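Local atomic coordinates of virulent strain associated lipoprotein (Borreliella spielmanii A14S, PDB entry 6FZZ), a protein that is a pFam54-family outer surface lipoprotein of a Lyme disease spirochaete and probably binds glutathione, as its Borrelia burgdorferi relative does. Residues Asn143-Thr154 against Glu200-Ile211. Numbering follows the deposited sequence.
Sequences NLKNLFEKLLST and ESEKLKSDILSI
Leu204 and Ile208 carry an antiparallel helix pair in the all-helical fold of this pFam54 protein. Both enter helix 138-170 as knobs into holes. The axes of the short segments 143-154 and 200-209 approach to 9.4 Å, with 154° between their directions. Leu204 fits among Leu147, Lys150, Leu151 and Thr154. Leu204 CD1 reaches the opposite backbone, 3.5 Å from Leu151 N, which is already hydrogen-bonded to Leu147 O. Leu204 CD2 meets Leu147 CD2 at 3.9 Å and also lies against the aliphatic part of Lys150.

One turn on, Ile208 fits among Leu144, Leu147, Phe148 and Leu151. Ile208 CG1 is 3.6 Å from Leu147 CB, and the two side chains run past each other in opposite directions. CG1 of Ile208 is anti to the carbonyl carbon (chi1 -68°) and the chain is extended beyond it (chi2 170°). This carries CD1 to the backbone N of Phe148 and to the edge of its ring, near the ring plane. Ile208 CG2 turns to Leu144 CD1, 3.8 Å away. Ile211 closes this end, with CD1 against Leu144 CB.

Leu147 CD1 packs on Asp207 CB at 3.7 Å. Asp207 OD2 forms a salt bridge with Lys203 NZ, using its syn lone pair. At the other end, Thr154 CG2 lies 3.6 Å from Glu200 OE2, while Glu200 OE1 forms a salt bridge with Lys197 NZ. Thr154 OG1 donates a hydrogen bond to Leu151 O, in the carbonyl plane and on a lone pair. These polar ends bond within their own helices, and apolar groups make most of the contact.

Helix 105-126 covers Leu151 through Ile119 and Thr122. Ser201 OG hydrogen-bonds to Gln198 O of its own helix and to Asn118 ND2 of helix 105-126, whose OD1 takes Lys205 NZ. Leu144 also touches Leu22 of helix 15-41, and Leu136 of a loop touches both Leu144 and Ile211.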
ATOM      1  N   ASN A 143     -13.046 -14.775 -12.857  1.00 29.20           N
ATOM      2  CA  ASN A 143     -11.738 -14.983 -12.261  1.00 30.11           C
ATOM      3  C   ASN A 143     -11.067 -13.627 -12.006  1.00 26.89           C
ATOM      4  O   ASN A 143     -10.616 -13.368 -10.891  1.00 26.41           O
ATOM      5  CB  ASN A 143     -10.911 -15.886 -13.178  1.00 33.20           C
ATOM      6  CG  ASN A 143      -9.656 -16.368 -12.527  1.00 39.10           C
ATOM      7  OD1 ASN A 143      -9.665 -16.863 -11.406  1.00 41.15           O
ATOM      8  ND2 ASN A 143      -8.561 -16.214 -13.221  1.00 42.63           N
ATOM      9  N   LEU A 144     -11.114 -12.757 -13.005  1.00 24.29           N
ATOM     10  CA  LEU A 144     -10.530 -11.451 -12.934  1.00 26.89           C
ATOM     11  C   LEU A 144     -11.133 -10.640 -11.799  1.00 28.21           C
ATOM     12  O   LEU A 144     -10.399  -9.957 -11.038  1.00 24.54           O
ATOM     13  CB  LEU A 144     -10.635 -10.716 -14.282  1.00 27.16           C
ATOM     14  CG  LEU A 144     -10.208  -9.264 -14.370  1.00 28.46           C
ATOM     15  CD1 LEU A 144      -8.760  -9.084 -13.939  1.00 29.18           C
ATOM     16  CD2 LEU A 144     -10.412  -8.700 -15.792  1.00 32.02           C
ATOM     17  N   LYS A 145     -12.458 -10.701 -11.687  1.00 24.48           N
ATOM     18  CA  LYS A 145     -13.120  -9.990 -10.622  1.00 24.59           C
ATOM     19  C   LYS A 145     -12.698 -10.520  -9.250  1.00 21.98           C
ATOM     20  O   LYS A 145     -12.408  -9.756  -8.374  1.00 22.49           O
ATOM     21  CB  LYS A 145     -14.637 -10.032 -10.769  1.00 25.19           C
ATOM     22  CG  LYS A 145     -15.385  -9.346  -9.589  1.00 27.99           C
ATOM     23  CD  LYS A 145     -16.841  -9.799  -9.564  1.00 33.38           C
ATOM     24  CE  LYS A 145     -17.752  -8.922  -8.705  1.00 34.84           C
ATOM     25  NZ  LYS A 145     -17.726  -9.444  -7.328  1.00 36.34           N
ATOM     26  N   ASN A 146     -12.717 -11.819  -9.055  1.00 24.38           N
ATOM     27  CA  ASN A 146     -12.326 -12.392  -7.799  1.00 24.36           C
ATOM     28  C   ASN A 146     -10.837 -12.080  -7.478  1.00 22.64           C
ATOM     29  O   ASN A 146     -10.535 -11.813  -6.332  1.00 21.73           O
ATOM     30  CB  ASN A 146     -12.516 -13.901  -7.826  1.00 31.19           C
ATOM     31  CG  ASN A 146     -13.995 -14.319  -7.900  1.00 37.89           C
ATOM     32  OD1 ASN A 146     -14.911 -13.590  -7.491  1.00 42.35           O
ATOM     33  ND2 ASN A 146     -14.222 -15.507  -8.420  1.00 40.27           N
ATOM     34  N   LEU A 147      -9.941 -12.154  -8.463  1.00 21.65           N
ATOM     35  CA  LEU A 147      -8.498 -11.845  -8.238  1.00 22.67           C
ATOM     36  C   LEU A 147      -8.309 -10.373  -7.813  1.00 22.17           C
ATOM     37  O   LEU A 147      -7.629 -10.051  -6.847  1.00 20.66           O
ATOM     38  CB  LEU A 147      -7.681 -12.173  -9.460  1.00 23.32           C
ATOM     39  CG  LEU A 147      -7.531 -13.667  -9.808  1.00 22.63           C
ATOM     40  CD1 LEU A 147      -6.919 -13.800 -11.172  1.00 25.44           C
ATOM     41  CD2 LEU A 147      -6.642 -14.392  -8.834  1.00 23.42           C
ATOM     42  N   PHE A 148      -9.015  -9.482  -8.484  1.00 22.24           N
ATOM     43  CA  PHE A 148      -8.867  -8.049  -8.224  1.00 21.39           C
ATOM     44  C   PHE A 148      -9.393  -7.666  -6.867  1.00 19.76           C
ATOM     45  O   PHE A 148      -8.779  -6.882  -6.106  1.00 19.01           O
ATOM     46  CB  PHE A 148      -9.571  -7.242  -9.319  1.00 21.95           C
ATOM     47  CG  PHE A 148      -9.187  -5.809  -9.313  1.00 24.09           C
ATOM     48  CD1 PHE A 148      -7.832  -5.434  -9.332  1.00 24.88           C
ATOM     49  CD2 PHE A 148     -10.134  -4.819  -9.283  1.00 26.28           C
ATOM     50  CE1 PHE A 148      -7.450  -4.117  -9.334  1.00 25.37           C
ATOM     51  CE2 PHE A 148      -9.760  -3.498  -9.333  1.00 25.86           C
ATOM     52  CZ  PHE A 148      -8.428  -3.138  -9.322  1.00 27.35           C
ATOM     53  N   GLU A 149     -10.532  -8.248  -6.513  1.00 20.89           N
ATOM     54  CA  GLU A 149     -11.075  -8.083  -5.192  1.00 22.38           C
ATOM     55  C   GLU A 149     -10.194  -8.605  -4.108  1.00 20.51           C
ATOM     56  O   GLU A 149     -10.017  -7.942  -3.060  1.00 22.21           O
ATOM     57  CB  GLU A 149     -12.481  -8.719  -5.060  1.00 25.44           C
ATOM     58  CG  GLU A 149     -13.499  -8.007  -5.857  1.00 28.65           C
ATOM     59  CD  GLU A 149     -14.910  -8.594  -5.670  1.00 39.40           C
ATOM     60  OE1 GLU A 149     -15.042  -9.700  -5.157  1.00 40.19           O
ATOM     61  OE2 GLU A 149     -15.896  -7.969  -6.077  1.00 37.32           O
ATOM     62  N   LYS A 150      -9.674  -9.794  -4.320  1.00 23.26           N
ATOM     63  CA  LYS A 150      -8.693 -10.353  -3.383  1.00 26.74           C
ATOM     64  C   LYS A 150      -7.460  -9.427  -3.281  1.00 26.43           C
ATOM     65  O   LYS A 150      -6.981  -9.126  -2.149  1.00 24.11           O
ATOM     66  CB  LYS A 150      -8.256 -11.752  -3.818  1.00 31.61           C
ATOM     67  CG  LYS A 150      -9.311 -12.831  -3.555  1.00 39.05           C
ATOM     68  CD  LYS A 150      -8.725 -14.237  -3.645  1.00 43.67           C
ATOM     69  CE  LYS A 150      -8.577 -14.692  -5.091  1.00 54.99           C
ATOM     70  NZ  LYS A 150      -8.030 -16.089  -5.281  1.00 60.77           N
ATOM     71  N   LEU A 151      -6.963  -8.944  -4.436  1.00 22.87           N
ATOM     72  CA  LEU A 151      -5.803  -7.993  -4.413  1.00 21.99           C
ATOM     73  C   LEU A 151      -6.098  -6.743  -3.587  1.00 23.47           C
ATOM     74  O   LEU A 151      -5.307  -6.389  -2.698  1.00 22.51           O
ATOM     75  CB  LEU A 151      -5.397  -7.603  -5.853  1.00 23.34           C
ATOM     76  CG  LEU A 151      -4.233  -6.634  -6.041  1.00 22.20           C
ATOM     77  CD1 LEU A 151      -2.984  -7.243  -5.401  1.00 24.34           C
ATOM     78  CD2 LEU A 151      -4.063  -6.430  -7.531  1.00 22.78           C
ATOM     79  N   LEU A 152      -7.286  -6.129  -3.771  1.00 23.19           N
ATOM     80  CA  LEU A 152      -7.687  -4.964  -3.017  1.00 24.20           C
ATOM     81  C   LEU A 152      -7.826  -5.275  -1.522  1.00 28.10           C
ATOM     82  O   LEU A 152      -7.443  -4.464  -0.655  1.00 26.25           O
ATOM     83  CB  LEU A 152      -8.982  -4.333  -3.595  1.00 25.89           C
ATOM     84  CG  LEU A 152      -8.939  -3.768  -5.017  1.00 28.43           C
ATOM     85  CD1 LEU A 152     -10.299  -3.238  -5.463  1.00 30.54           C
ATOM     86  CD2 LEU A 152      -7.879  -2.666  -5.147  1.00 28.67           C
ATOM     87  N   SER A 153      -8.340  -6.471  -1.180  1.00 28.30           N
ATOM     88  CA  SER A 153      -8.397  -6.868   0.242  1.00 28.18           C
ATOM     89  C   SER A 153      -7.044  -6.954   0.923  1.00 26.43           C
ATOM     90  O   SER A 153      -6.992  -6.711   2.111  1.00 25.00           O
ATOM     91  CB  SER A 153      -9.057  -8.277   0.437  1.00 28.75           C
ATOM     92  OG  SER A 153     -10.247  -8.241  -0.275  1.00 38.73           O
ATOM     93  N   THR A 154      -5.992  -7.372   0.216  1.00 26.50           N
ATOM     94  CA  THR A 154      -4.642  -7.448   0.856  1.00 28.89           C
ATOM     95  C   THR A 154      -4.285  -6.099   1.383  1.00 30.26           C
ATOM     96  O   THR A 154      -3.808  -5.954   2.503  1.00 27.26           O
ATOM     97  CB  THR A 154      -3.531  -8.033  -0.049  1.00 31.00           C
ATOM     98  OG1 THR A 154      -3.239  -7.165  -1.186  1.00 32.19           O
ATOM     99  CG2 THR A 154      -3.972  -9.469  -0.534  1.00 32.68           C
ATOM    100  N   GLU A 200       1.388 -12.549  -1.273  1.00 21.63           N
ATOM    101  CA  GLU A 200       0.067 -12.793  -1.815  1.00 24.35           C
ATOM    102  C   GLU A 200      -0.300 -11.800  -2.953  1.00 22.42           C
ATOM    103  O   GLU A 200      -0.775 -12.216  -4.013  1.00 20.13           O
ATOM    104  CB  GLU A 200      -0.910 -12.765  -0.670  1.00 29.38           C
ATOM    105  CG  GLU A 200      -2.331 -13.100  -1.035  1.00 40.23           C
ATOM    106  CD  GLU A 200      -3.242 -13.166   0.192  1.00 46.72           C
ATOM    107  OE1 GLU A 200      -2.738 -13.374   1.345  1.00 43.17           O
ATOM    108  OE2 GLU A 200      -4.461 -13.048  -0.060  1.00 53.77           O
ATOM    109  N   SER A 201       0.017 -10.519  -2.780  1.00 20.09           N
ATOM    110  CA  SER A 201      -0.253  -9.515  -3.795  1.00 20.32           C
ATOM    111  C   SER A 201       0.525  -9.724  -5.068  1.00 22.46           C
ATOM    112  O   SER A 201       0.016  -9.502  -6.170  1.00 23.65           O
ATOM    113  CB  SER A 201      -0.040  -8.097  -3.202  1.00 19.63           C
ATOM    114  OG  SER A 201       1.333  -7.844  -2.985  1.00 17.43           O
ATOM    115  N   GLU A 202       1.777 -10.194  -4.937  1.00 22.90           N
ATOM    116  CA  GLU A 202       2.612 -10.548  -6.079  1.00 24.67           C
ATOM    117  C   GLU A 202       1.968 -11.612  -6.971  1.00 21.44           C
ATOM    118  O   GLU A 202       1.934 -11.458  -8.177  1.00 20.63           O
ATOM    119  CB  GLU A 202       4.004 -11.020  -5.596  1.00 26.59           C
ATOM    120  CG  GLU A 202       4.919 -11.511  -6.663  1.00 32.50           C
ATOM    121  CD  GLU A 202       5.291 -10.448  -7.671  1.00 36.31           C
ATOM    122  OE1 GLU A 202       5.478  -9.290  -7.297  1.00 35.74           O
ATOM    123  OE2 GLU A 202       5.351 -10.771  -8.872  1.00 44.54           O
ATOM    124  N   LYS A 203       1.491 -12.690  -6.364  1.00 21.26           N
ATOM    125  CA  LYS A 203       0.811 -13.772  -7.089  1.00 21.64           C
ATOM    126  C   LYS A 203      -0.543 -13.321  -7.712  1.00 20.68           C
ATOM    127  O   LYS A 203      -0.867 -13.690  -8.847  1.00 21.83           O
ATOM    128  CB  LYS A 203       0.595 -14.920  -6.104  1.00 24.81           C
ATOM    129  CG  LYS A 203      -0.035 -16.200  -6.648  1.00 27.25           C
ATOM    130  CD  LYS A 203      -1.477 -16.337  -6.292  1.00 28.54           C
ATOM    131  CE  LYS A 203      -2.015 -17.761  -6.521  1.00 27.01           C
ATOM    132  NZ  LYS A 203      -1.795 -18.212  -7.923  1.00 23.88           N
ATOM    133  N   LEU A 204      -1.353 -12.601  -6.960  1.00 20.40           N
ATOM    134  CA  LEU A 204      -2.631 -12.059  -7.484  1.00 20.64           C
ATOM    135  C   LEU A 204      -2.386 -11.151  -8.646  1.00 19.23           C
ATOM    136  O   LEU A 204      -3.070 -11.235  -9.677  1.00 19.26           O
ATOM    137  CB  LEU A 204      -3.389 -11.277  -6.383  1.00 21.72           C
ATOM    138  CG  LEU A 204      -3.836 -12.140  -5.204  1.00 24.54           C
ATOM    139  CD1 LEU A 204      -4.358 -11.285  -4.095  1.00 25.58           C
ATOM    140  CD2 LEU A 204      -4.855 -13.205  -5.618  1.00 30.25           C
ATOM    141  N   LYS A 205      -1.436 -10.228  -8.471  1.00 18.69           N
ATOM    142  CA  LYS A 205      -0.986  -9.425  -9.618  1.00 20.67           C
ATOM    143  C   LYS A 205      -0.574 -10.293 -10.824  1.00 20.00           C
ATOM    144  O   LYS A 205      -1.054 -10.085 -11.987  1.00 20.47           O
ATOM    145  CB  LYS A 205       0.162  -8.491  -9.216  1.00 20.09           C
ATOM    146  CG  LYS A 205       0.858  -7.746 -10.374  1.00 20.55           C
ATOM    147  CD  LYS A 205       2.179  -7.036 -10.056  1.00 21.30           C
ATOM    148  CE  LYS A 205       3.332  -8.013  -9.808  1.00 25.18           C
ATOM    149  NZ  LYS A 205       4.554  -7.392  -9.331  1.00 25.46           N
ATOM    150  N   SER A 206       0.354 -11.238 -10.602  1.00 22.25           N
ATOM    151  CA  SER A 206       0.845 -12.082 -11.721  1.00 21.72           C
ATOM    152  C   SER A 206      -0.364 -12.866 -12.328  1.00 20.81           C
ATOM    153  O   SER A 206      -0.518 -12.983 -13.534  1.00 20.04           O
ATOM    154  CB  SER A 206       1.937 -13.074 -11.231  1.00 24.15           C
ATOM    155  OG  SER A 206       2.990 -12.267 -10.701  1.00 26.91           O
ATOM    156  N   ASP A 207      -1.277 -13.314 -11.518  1.00 19.86           N
ATOM    157  CA  ASP A 207      -2.401 -14.014 -12.107  1.00 21.67           C
ATOM    158  C   ASP A 207      -3.264 -13.065 -12.980  1.00 22.85           C
ATOM    159  O   ASP A 207      -3.726 -13.461 -14.044  1.00 22.73           O
ATOM    160  CB  ASP A 207      -3.273 -14.631 -11.071  1.00 23.10           C
ATOM    161  CG  ASP A 207      -2.653 -15.869 -10.407  1.00 24.43           C
ATOM    162  OD1 ASP A 207      -1.685 -16.477 -10.913  1.00 25.08           O
ATOM    163  OD2 ASP A 207      -3.189 -16.235  -9.362  1.00 24.21           O
ATOM    164  N   ILE A 208      -3.485 -11.829 -12.519  1.00 21.10           N
ATOM    165  CA  ILE A 208      -4.226 -10.838 -13.326  1.00 22.70           C
ATOM    166  C   ILE A 208      -3.506 -10.488 -14.589  1.00 22.90           C
ATOM    167  O   ILE A 208      -4.139 -10.497 -15.690  1.00 23.65           O
ATOM    168  CB  ILE A 208      -4.576  -9.585 -12.533  1.00 21.42           C
ATOM    169  CG1 ILE A 208      -5.613  -9.991 -11.479  1.00 19.63           C
ATOM    170  CG2 ILE A 208      -5.072  -8.503 -13.498  1.00 23.12           C
ATOM    171  CD1 ILE A 208      -5.897  -8.918 -10.438  1.00 22.16           C
ATOM    172  N   LEU A 209      -2.169 -10.281 -14.493  1.00 22.17           N
ATOM    173  CA  LEU A 209      -1.379 -10.039 -15.707  1.00 24.68           C
ATOM    174  C   LEU A 209      -1.373 -11.243 -16.705  1.00 27.50           C
ATOM    175  O   LEU A 209      -1.163 -11.059 -17.849  1.00 27.95           O
ATOM    176  CB  LEU A 209       0.079  -9.678 -15.384  1.00 23.48           C
ATOM    177  CG  LEU A 209       0.251  -8.420 -14.571  1.00 25.84           C
ATOM    178  CD1 LEU A 209       1.722  -8.200 -14.274  1.00 25.49           C
ATOM    179  CD2 LEU A 209      -0.378  -7.247 -15.298  1.00 28.33           C
ATOM    180  N   SER A 210      -1.625 -12.451 -16.240  1.00 27.01           N
ATOM    181  CA  SER A 210      -1.687 -13.617 -17.108  1.00 31.09           C
ATOM    182  C   SER A 210      -2.938 -13.707 -17.987  1.00 35.86           C
ATOM    183  O   SER A 210      -3.016 -14.588 -18.811  1.00 37.14           O
ATOM    184  CB  SER A 210      -1.766 -14.904 -16.246  1.00 26.95           C
ATOM    185  OG  SER A 210      -0.566 -15.080 -15.616  1.00 34.18           O
ATOM    186  N   ILE A 211      -3.967 -12.923 -17.706  1.00 37.62           N
ATOM    187  CA  ILE A 211      -5.189 -13.028 -18.476  1.00 40.18           C
ATOM    188  C   ILE A 211      -4.955 -12.177 -19.724  1.00 41.16           C
ATOM    189  O   ILE A 211      -4.797 -10.990 -19.587  1.00 42.35           O
ATOM    190  CB  ILE A 211      -6.383 -12.564 -17.643  1.00 36.13           C
ATOM    191  CG1 ILE A 211      -6.587 -13.531 -16.476  1.00 38.96           C
ATOM    192  CG2 ILE A 211      -7.611 -12.456 -18.528  1.00 39.10           C
ATOM    193  CD1 ILE A 211      -7.543 -13.044 -15.375  1.00 36.19           C
TER